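Local coordinates for CCMAN5 (PDB 2XSG), which hydrolyses alpha-mannosidic linkages as a bacterial family 92 glycosidase, an activity used to obtain mannose-6-phosphate-modified human lysosomal enzymes from yeast, at residues A236-D241 with I248-T253; R408-V413 with R436-Y441; M582-A587 with L592-L597. One frame throughout, in Å; residues are numbered along the deposited sequence.

Interaction 1. Residues A236-D241 with I248-T253; sequences AILTFD and IGLQVT
The Phe240 ring is the flat group of this contact, and one of its faces is met by Ile248. The methyl CG2 of Ile248 sits over that face, 3.8 Å from the ring centroid and only 15° off the normal, a CH-pi contact displaced slightly toward the rim formed by CE1 and CZ. The same face receives the other arm of the isoleucine nearer the root of the ring, where Ile248 CD1 approaches Phe240 CG to 3.7 Å. Both arms can bear on one ring because the isoleucine is folded: CG2 stands anti to the backbone N, and a chi2 of -61° brings CD1 round to the side of CG2. Further along, Leu238 and Leu250 touch through one methyl each, CD1 of Leu238 lying 4.2 Å from CD1 of Leu250. This second pair is looser, and the backbones are farther apart there, with CA atoms 10.6 Å apart for Leu238 and Leu250 against 8.1 Å for Phe240 and Ile248. Strand 235-240 is bonded through its backbone to strands 158-162 and 212-217 of one antiparallel sheet, whereas 248-255 pairs with 144-150 and 198-208 of another. The two segments therefore pack across the interior of a beta-sandwich, in keeping with the N-terminal domain of family 92 enzymes, and the short link between them makes a beta-arch. Leu159 touches both Phe240 and Ile248, and Thr208 borders both leucines. With no hydrogen bond passing between the segments and all four touching side chains buried and hydrocarbon, the contact probably rests on dispersion and exclusion of water, with methyl and ring shape likely to govern the spacing of the sheets here.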
loop_
_atom_site.group_PDB
_atom_site.type_symbol
_atom_site.label_atom_id
_atom_site.label_comp_id
_atom_site.label_asym_id
_atom_site.label_seq_id
_atom_site.Cartn_x
_atom_site.Cartn_y
_atom_site.Cartn_z
ATOM N N ALA A 236 -4.143 27.373 15.348
ATOM C CA ALA A 236 -3.330 28.557 15.610
ATOM C C ALA A 236 -3.079 29.322 14.314
ATOM O O ALA A 236 -3.029 28.735 13.232
ATOM C CB ALA A 236 -2.010 28.166 16.273
ATOM N N ILE A 237 -2.957 30.640 14.426
ATOM C CA ILE A 237 -2.652 31.481 13.272
ATOM C C ILE A 237 -1.371 32.247 13.565
ATOM O O ILE A 237 -1.289 32.978 14.553
ATOM C CB ILE A 237 -3.829 32.424 12.907
ATOM C CG1 ILE A 237 -5.115 31.579 12.698
ATOM C CG2 ILE A 237 -3.492 33.257 11.674
ATOM C CD1 ILE A 237 -6.343 32.349 12.238
ATOM N N LEU A 238 -0.364 32.015 12.732
ATOM C CA LEU A 238 0.934 32.670 12.856
ATOM C C LEU A 238 0.963 33.860 11.917
ATOM O O LEU A 238 0.599 33.728 10.757
ATOM C CB LEU A 238 2.059 31.695 12.474
ATOM C CG LEU A 238 2.166 30.405 13.304
ATOM C CD1 LEU A 238 2.820 29.269 12.505
ATOM C CD2 LEU A 238 2.905 30.651 14.635
ATOM N N THR A 239 1.400 35.010 12.420
ATOM C CA THR A 239 1.515 36.228 11.618
ATOM C C THR A 239 2.958 36.736 11.685
ATOM O O THR A 239 3.542 36.859 12.778
ATOM C CB THR A 239 0.511 37.314 12.073
ATOM O OG1 THR A 239 -0.820 36.776 12.046
ATOM C CG2 THR A 239 0.561 38.536 11.151
ATOM N N PHE A 240 3.515 37.006 10.505
ATOM C CA PHE A 240 4.906 37.416 10.339
ATOM C C PHE A 240 5.027 38.894 9.950
ATOM O O PHE A 240 4.053 39.525 9.539
ATOM C CB PHE A 240 5.592 36.530 9.285
ATOM C CG PHE A 240 5.515 35.072 9.599
ATOM C CD1 PHE A 240 4.382 34.323 9.255
ATOM C CD2 PHE A 240 6.551 34.443 10.290
ATOM C CE1 PHE A 240 4.303 32.959 9.572
ATOM C CE2 PHE A 240 6.478 33.082 10.605
ATOM C CZ PHE A 240 5.356 32.342 10.243
ATOM N N ASP A 241 6.235 39.432 10.091
ATOM C CA ASP A 241 6.525 40.783 9.627
ATOM C C ASP A 241 6.606 40.845 8.088
ATOM O O ASP A 241 7.221 39.968 7.467
ATOM C CB ASP A 241 7.841 41.278 10.232
ATOM C CG ASP A 241 7.962 42.788 10.185
ATOM O OD1 ASP A 241 7.679 43.437 11.219
ATOM O OD2 ASP A 241 8.287 43.340 9.109
ATOM N N ILE A 248 9.515 32.678 4.425
ATOM C CA ILE A 248 8.829 32.174 5.612
ATOM C C ILE A 248 9.038 30.656 5.705
ATOM O O ILE A 248 8.615 29.901 4.833
ATOM C CB ILE A 248 7.318 32.504 5.557
ATOM C CG1 ILE A 248 7.083 34.021 5.416
ATOM C CG2 ILE A 248 6.602 31.949 6.793
ATOM C CD1 ILE A 248 7.639 34.874 6.592
ATOM N N GLY A 249 9.691 30.220 6.768
ATOM C CA GLY A 249 10.025 28.801 6.977
ATOM C C GLY A 249 9.298 28.173 8.163
ATOM O O GLY A 249 8.963 28.846 9.138
ATOM N N LEU A 250 9.032 26.874 8.064
ATOM C CA LEU A 250 8.332 26.145 9.098
ATOM C C LEU A 250 8.845 24.721 9.095
ATOM O O LEU A 250 9.109 24.157 8.031
ATOM C CB LEU A 250 6.822 26.147 8.840
ATOM C CG LEU A 250 5.974 25.646 10.009
ATOM C CD1 LEU A 250 5.829 26.764 11.009
ATOM C CD2 LEU A 250 4.606 25.155 9.554
ATOM N N GLN A 251 8.983 24.143 10.289
ATOM C CA GLN A 251 9.467 22.776 10.429
ATOM C C GLN A 251 8.535 22.034 11.367
ATOM O O GLN A 251 8.321 22.456 12.499
ATOM C CB GLN A 251 10.916 22.760 10.951
ATOM C CG GLN A 251 11.932 23.512 10.065
ATOM C CD GLN A 251 13.367 23.275 10.483
ATOM O OE1 GLN A 251 14.288 23.280 9.653
ATOM N NE2 GLN A 251 13.571 23.051 11.771
ATOM N N VAL A 252 7.964 20.934 10.880
ATOM C CA VAL A 252 6.970 20.173 11.638
ATOM C C VAL A 252 7.480 18.747 11.822
ATOM O O VAL A 252 7.810 18.082 10.840
ATOM C CB VAL A 252 5.619 20.104 10.878
ATOM C CG1 VAL A 252 4.571 19.343 11.688
ATOM C CG2 VAL A 252 5.113 21.510 10.491
ATOM N N THR A 253 7.530 18.269 13.062
ATOM C CA THR A 253 7.961 16.889 13.305
ATOM C C THR A 253 6.894 16.133 14.105
ATOM O O THR A 253 6.277 16.717 15.010
ATOM C CB THR A 253 9.343 16.844 13.997
ATOM O OG1 THR A 253 10.298 17.511 13.166
ATOM C CG2 THR A 253 9.819 15.418 14.227
#

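Interaction 2. Residues R408-V413 with R436-Y441; sequences RSSVVV and RLVGQY
Ser409 and Ser410, in the first turn of helix 409-418, meet Leu437 and Val438, in the last turn of helix 427-438, by van der Waals contact alone. Ser409 offers its methylene, with CB 4.1 Å from Leu437 CD2. The leucine is carried across by a CG anti to its backbone N (chi1 176°). Ser410 instead presents its hydroxyl, OG standing 4.0 Å from Val438 CG2. The polar bonds of both serines are made elsewhere: Ser409 OG bonds to Trp406 O and Ser410 OG to Asp464 O, which satisfies these buried hydroxyls beside apolar partners. Backbone bonds start helix 409-418, where Arg408 occupies the N-cap and its O accepts from Val411 N at 2.9 Å and, at greater length, from Val412 N. Gly439, with positive phi, ends helix 427-438. Charge pairing ties the region outward, since Arg408 forms a salt bridge with Asp464 of helix 455-474. Around the contact, Phe382 of helix 368-387 touches Ser409 and Leu437, while Asp464 and Leu468 of helix 455-474 touch Val438, so these two helices flank the meeting helix ends in the largely helical catalytic domain.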
loop_
_atom_site.group_PDB
_atom_site.type_symbol
_atom_site.label_atom_id
_atom_site.label_comp_id
_atom_site.label_asym_id
_atom_site.label_seq_id
_atom_site.Cartn_x
_atom_site.Cartn_y
_atom_site.Cartn_z
ATOM N N ARG A 408 -4.983 -11.579 7.880
ATOM C CA ARG A 408 -3.915 -12.209 7.082
ATOM C C ARG A 408 -2.525 -11.997 7.678
ATOM O O ARG A 408 -1.540 -12.471 7.104
ATOM C CB ARG A 408 -3.911 -11.779 5.597
ATOM C CG ARG A 408 -5.239 -11.879 4.823
ATOM C CD ARG A 408 -5.811 -13.290 4.719
ATOM N NE ARG A 408 -6.730 -13.590 5.823
ATOM C CZ ARG A 408 -8.012 -13.233 5.881
ATOM N NH1 ARG A 408 -8.569 -12.538 4.894
ATOM N NH2 ARG A 408 -8.744 -13.558 6.946
ATOM N N SER A 409 -2.431 -11.293 8.814
ATOM C CA SER A 409 -1.130 -11.143 9.506
ATOM C C SER A 409 -0.429 -12.491 9.731
ATOM O O SER A 409 0.790 -12.566 9.640
ATOM C CB SER A 409 -1.284 -10.432 10.860
ATOM O OG SER A 409 -1.601 -9.059 10.705
ATOM N N SER A 410 -1.196 -13.542 10.043
ATOM C CA SER A 410 -0.598 -14.881 10.285
ATOM C C SER A 410 0.153 -15.389 9.054
ATOM O O SER A 410 1.144 -16.124 9.169
ATOM C CB SER A 410 -1.656 -15.911 10.723
ATOM O OG SER A 410 -2.510 -16.286 9.635
ATOM N N VAL A 411 -0.327 -14.987 7.879
ATOM C CA VAL A 411 0.260 -15.406 6.607
ATOM C C VAL A 411 1.574 -14.671 6.406
ATOM O O VAL A 411 2.556 -15.269 5.984
ATOM C CB VAL A 411 -0.715 -15.129 5.436
ATOM C CG1 VAL A 411 -0.068 -15.446 4.072
ATOM C CG2 VAL A 411 -2.022 -15.961 5.636
ATOM N N VAL A 412 1.586 -13.378 6.734
ATOM C CA VAL A 412 2.775 -12.546 6.592
ATOM C C VAL A 412 3.908 -13.020 7.525
ATOM O O VAL A 412 5.082 -13.085 7.116
ATOM C CB VAL A 412 2.453 -11.045 6.866
ATOM C CG1 VAL A 412 3.704 -10.190 6.717
ATOM C CG2 VAL A 412 1.322 -10.545 5.925
ATOM N N VAL A 413 3.562 -13.340 8.772
ATOM C CA VAL A 413 4.556 -13.853 9.731
ATOM C C VAL A 413 5.105 -15.180 9.201
ATOM O O VAL A 413 6.318 -15.418 9.203
ATOM C CB VAL A 413 3.972 -14.040 11.175
ATOM C CG1 VAL A 413 5.036 -14.648 12.102
ATOM C CG2 VAL A 413 3.512 -12.705 11.755
ATOM N N ARG A 436 -6.574 -15.563 18.143
ATOM C CA ARG A 436 -7.863 -14.871 18.311
ATOM C C ARG A 436 -8.246 -14.083 17.054
ATOM O O ARG A 436 -9.428 -13.971 16.723
ATOM C CB ARG A 436 -7.858 -13.928 19.519
ATOM C CG ARG A 436 -7.661 -14.605 20.873
ATOM C CD ARG A 436 -7.880 -13.592 22.019
ATOM N NE ARG A 436 -6.853 -12.545 22.033
ATOM C CZ ARG A 436 -5.676 -12.668 22.642
ATOM N NH1 ARG A 436 -5.369 -13.793 23.299
ATOM N NH2 ARG A 436 -4.801 -11.670 22.599
ATOM N N LEU A 437 -7.239 -13.533 16.373
ATOM C CA LEU A 437 -7.442 -12.835 15.111
ATOM C C LEU A 437 -8.077 -13.769 14.083
ATOM O O LEU A 437 -9.084 -13.437 13.464
ATOM C CB LEU A 437 -6.107 -12.314 14.559
ATOM C CG LEU A 437 -6.208 -11.647 13.188
ATOM C CD1 LEU A 437 -6.780 -10.231 13.323
ATOM C CD2 LEU A 437 -4.865 -11.607 12.486
ATOM N N VAL A 438 -7.470 -14.941 13.931
ATOM C CA VAL A 438 -7.923 -15.947 12.987
ATOM C C VAL A 438 -9.313 -16.496 13.362
ATOM O O VAL A 438 -10.159 -16.718 12.489
ATOM C CB VAL A 438 -6.850 -17.053 12.825
ATOM C CG1 VAL A 438 -7.363 -18.215 11.967
ATOM C CG2 VAL A 438 -5.600 -16.449 12.225
ATOM N N GLY A 439 -9.558 -16.658 14.659
ATOM C CA GLY A 439 -10.845 -17.134 15.151
ATOM C C GLY A 439 -10.913 -18.638 15.011
ATOM O O GLY A 439 -10.049 -19.252 14.370
ATOM N N GLN A 440 -11.940 -19.223 15.618
ATOM C CA GLN A 440 -12.202 -20.661 15.539
ATOM C C GLN A 440 -13.542 -20.900 14.858
ATOM O O GLN A 440 -14.475 -20.113 15.034
ATOM C CB GLN A 440 -12.261 -21.293 16.935
ATOM C CG GLN A 440 -11.471 -20.564 18.009
ATOM C CD GLN A 440 -9.993 -20.677 17.796
ATOM O OE1 GLN A 440 -9.481 -21.760 17.465
ATOM N NE2 GLN A 440 -9.278 -19.556 17.975
ATOM N N TYR A 441 -13.637 -21.981 14.083
ATOM C CA TYR A 441 -14.941 -22.468 13.636
ATOM C C TYR A 441 -15.799 -22.753 14.887
ATOM O O TYR A 441 -15.267 -23.187 15.924
ATOM C CB TYR A 441 -14.782 -23.742 12.800
ATOM C CG TYR A 441 -14.178 -23.530 11.423
ATOM C CD1 TYR A 441 -14.839 -22.759 10.462
ATOM C CD2 TYR A 441 -12.962 -24.116 11.079
ATOM C CE1 TYR A 441 -14.287 -22.555 9.192
ATOM C CE2 TYR A 441 -12.400 -23.927 9.823
ATOM C CZ TYR A 441 -13.068 -23.151 8.885
ATOM O OH TYR A 441 -12.523 -22.978 7.653
#

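Interaction 3. Residues M582-A587 with L592-L597; sequences MLHSNA and LQAPYL
His584 reaches across to Ala594 and Pro595 with the far side of its imidazole. From CB, which is directed at the opposite segment, chi1 of 173° sets CG anti to the backbone N and carries the ring outward from the chain. On one branch CD2 comes first, 3.7 Å from Ala594 CB. At the tip, NE2 of His584 lies 3.6 Å from Pro595 CD, and the next ring atom, His584 CE1, has Pro595 CG at 3.9 Å. The two side chains cross at about a right angle, and the approach of both partners to the imidazole is oblique. NE2 also makes a weak hydrogen bond to Asp591 O, and Phe571 stacks with the ring, so the buried imidazole is held by a stack and apolar contacts, with one weak hydrogen bond. Were His584 replaced by an alanine, Ala594 and Pro595 would probably lose their neighbour across the contact and Phe571 its stacking mate. The partner residues lie on a short 3-10 turn, in which Tyr596 N bonds to Gln593 O at 2.9 Å and Leu597 N to Ala594 O. Within 582-587, Ala587 N donates to Ser585 OG (3.3 Å, 158° at the hydrogen), an ST turn just before the calcium ligands. What follows is Asn588 and Glu589, which with Asp662 bind the calcium ion. The His584 side chain is about 12 Å from that metal, and the contact brings together the two ends of a calcium-binding loop in the family 92 catalytic domain.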
loop_
_atom_site.group_PDB
_atom_site.type_symbol
_atom_site.label_atom_id
_atom_site.label_comp_id
_atom_site.label_asym_id
_atom_site.label_seq_id
_atom_site.Cartn_x
_atom_site.Cartn_y
_atom_site.Cartn_z
ATOM N N MET A 582 -14.137 -12.309 -19.573
ATOM C CA MET A 582 -13.030 -12.088 -18.659
ATOM C C MET A 582 -13.507 -12.238 -17.208
ATOM O O MET A 582 -14.168 -11.342 -16.672
ATOM C CB MET A 582 -12.424 -10.691 -18.894
ATOM C CG MET A 582 -11.266 -10.309 -17.948
ATOM S SD MET A 582 -9.873 -11.456 -17.934
ATOM C CE MET A 582 -9.342 -11.509 -19.654
ATOM N N LEU A 583 -13.164 -13.357 -16.574
ATOM C CA LEU A 583 -13.677 -13.661 -15.217
ATOM C C LEU A 583 -12.708 -13.198 -14.138
ATOM O O LEU A 583 -13.093 -13.021 -12.970
ATOM C CB LEU A 583 -13.966 -15.163 -15.065
ATOM C CG LEU A 583 -14.914 -15.752 -16.114
ATOM C CD1 LEU A 583 -15.269 -17.179 -15.764
ATOM C CD2 LEU A 583 -16.177 -14.889 -16.280
ATOM N N HIS A 584 -11.457 -12.995 -14.543
ATOM C CA HIS A 584 -10.439 -12.419 -13.675
ATOM C C HIS A 584 -10.688 -10.921 -13.492
ATOM O O HIS A 584 -11.139 -10.246 -14.426
ATOM C CB HIS A 584 -9.063 -12.630 -14.304
ATOM C CG HIS A 584 -7.953 -11.945 -13.576
ATOM N ND1 HIS A 584 -7.182 -10.953 -14.148
ATOM C CD2 HIS A 584 -7.467 -12.126 -12.329
ATOM C CE1 HIS A 584 -6.283 -10.538 -13.274
ATOM N NE2 HIS A 584 -6.434 -11.235 -12.163
ATOM N N SER A 585 -10.386 -10.400 -12.301
ATOM C CA SER A 585 -10.392 -8.952 -12.093
ATOM C C SER A 585 -8.980 -8.426 -11.910
ATOM O O SER A 585 -8.201 -8.982 -11.120
ATOM C CB SER A 585 -11.258 -8.547 -10.905
ATOM O OG SER A 585 -11.270 -7.128 -10.760
ATOM N N ASN A 586 -8.659 -7.347 -12.627
ATOM C CA ASN A 586 -7.393 -6.619 -12.426
ATOM C C ASN A 586 -7.480 -5.485 -11.393
ATOM O O ASN A 586 -6.461 -4.937 -10.976
ATOM C CB ASN A 586 -6.885 -6.039 -13.753
ATOM C CG ASN A 586 -6.738 -7.094 -14.831
ATOM O OD1 ASN A 586 -7.397 -7.036 -15.885
ATOM N ND2 ASN A 586 -5.913 -8.074 -14.567
ATOM N N ALA A 587 -8.695 -5.150 -10.970
ATOM C CA ALA A 587 -8.941 -3.915 -10.227
ATOM C C ALA A 587 -8.850 -4.104 -8.718
ATOM O O ALA A 587 -8.788 -3.123 -7.971
ATOM C CB ALA A 587 -10.309 -3.324 -10.616
ATOM N N LEU A 592 -5.286 -11.618 -7.455
ATOM C CA LEU A 592 -4.019 -11.062 -7.956
ATOM C C LEU A 592 -3.103 -12.122 -8.552
ATOM O O LEU A 592 -2.364 -11.853 -9.516
ATOM C CB LEU A 592 -3.224 -10.385 -6.836
ATOM C CG LEU A 592 -3.308 -8.901 -6.486
ATOM C CD1 LEU A 592 -2.433 -8.619 -5.244
ATOM C CD2 LEU A 592 -2.900 -8.009 -7.659
ATOM N N GLN A 593 -3.117 -13.301 -7.933
ATOM C CA GLN A 593 -2.234 -14.387 -8.326
ATOM C C GLN A 593 -2.730 -15.117 -9.563
ATOM O O GLN A 593 -1.986 -15.896 -10.143
ATOM C CB GLN A 593 -2.047 -15.377 -7.166
ATOM C CG GLN A 593 -3.161 -16.394 -6.971
ATOM C CD GLN A 593 -4.418 -15.848 -6.332
ATOM O OE1 GLN A 593 -4.692 -14.638 -6.349
ATOM N NE2 GLN A 593 -5.214 -16.755 -5.761
ATOM N N ALA A 594 -3.982 -14.886 -9.961
ATOM C CA ALA A 594 -4.612 -15.722 -11.009
ATOM C C ALA A 594 -3.853 -15.804 -12.335
ATOM O O ALA A 594 -3.819 -16.866 -12.941
ATOM C CB ALA A 594 -6.053 -15.333 -11.244
ATOM N N PRO A 595 -3.247 -14.686 -12.800
ATOM C CA PRO A 595 -2.479 -14.785 -14.047
ATOM C C PRO A 595 -1.305 -15.739 -14.010
ATOM O O PRO A 595 -0.906 -16.244 -15.050
ATOM C CB PRO A 595 -1.981 -13.356 -14.278
ATOM C CG PRO A 595 -2.962 -12.498 -13.527
ATOM C CD PRO A 595 -3.424 -13.285 -12.371
ATOM N N TYR A 596 -0.770 -15.994 -12.819
ATOM C CA TYR A 596 0.371 -16.884 -12.663
ATOM C C TYR A 596 -0.017 -18.346 -12.426
ATOM O O TYR A 596 0.860 -19.185 -12.214
ATOM C CB TYR A 596 1.287 -16.381 -11.536
ATOM C CG TYR A 596 1.832 -14.986 -11.779
ATOM C CD1 TYR A 596 1.113 -13.859 -11.385
ATOM C CD2 TYR A 596 3.067 -14.799 -12.407
ATOM C CE1 TYR A 596 1.605 -12.573 -11.615
ATOM C CE2 TYR A 596 3.563 -13.519 -12.645
ATOM C CZ TYR A 596 2.832 -12.416 -12.241
ATOM O OH TYR A 596 3.324 -11.149 -12.467
ATOM N N LEU A 597 -1.309 -18.666 -12.466
ATOM C CA LEU A 597 -1.721 -20.056 -12.214
ATOM C C LEU A 597 -1.632 -20.990 -13.420
ATOM O O LEU A 597 -1.739 -22.211 -13.280
ATOM C CB LEU A 597 -3.105 -20.116 -11.561
ATOM C CG LEU A 597 -3.215 -19.274 -10.282
ATOM C CD1 LEU A 597 -4.588 -19.430 -9.643
ATOM C CD2 LEU A 597 -2.112 -19.622 -9.289
#

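How the interactions relate
The three contacts follow one another along the chain, none nested in or crossing another. Interaction 1 comes first and closes a six-residue loop, joining two sheets of the N-terminal domain. Interaction 2 closes a longer excursion of 22 residues, mostly helical, and brings two helix ends together in the catalytic domain. Interaction 3, also in the catalytic domain, closes just four residues, two of them calcium ligands. Interactions 2 and 3 lie 24 Å apart between centres, with nearest atoms about 11 Å apart. Interaction 1 is remote from both, 46 and 49 Å away between centres, and lies across the chain's centre from interaction 3.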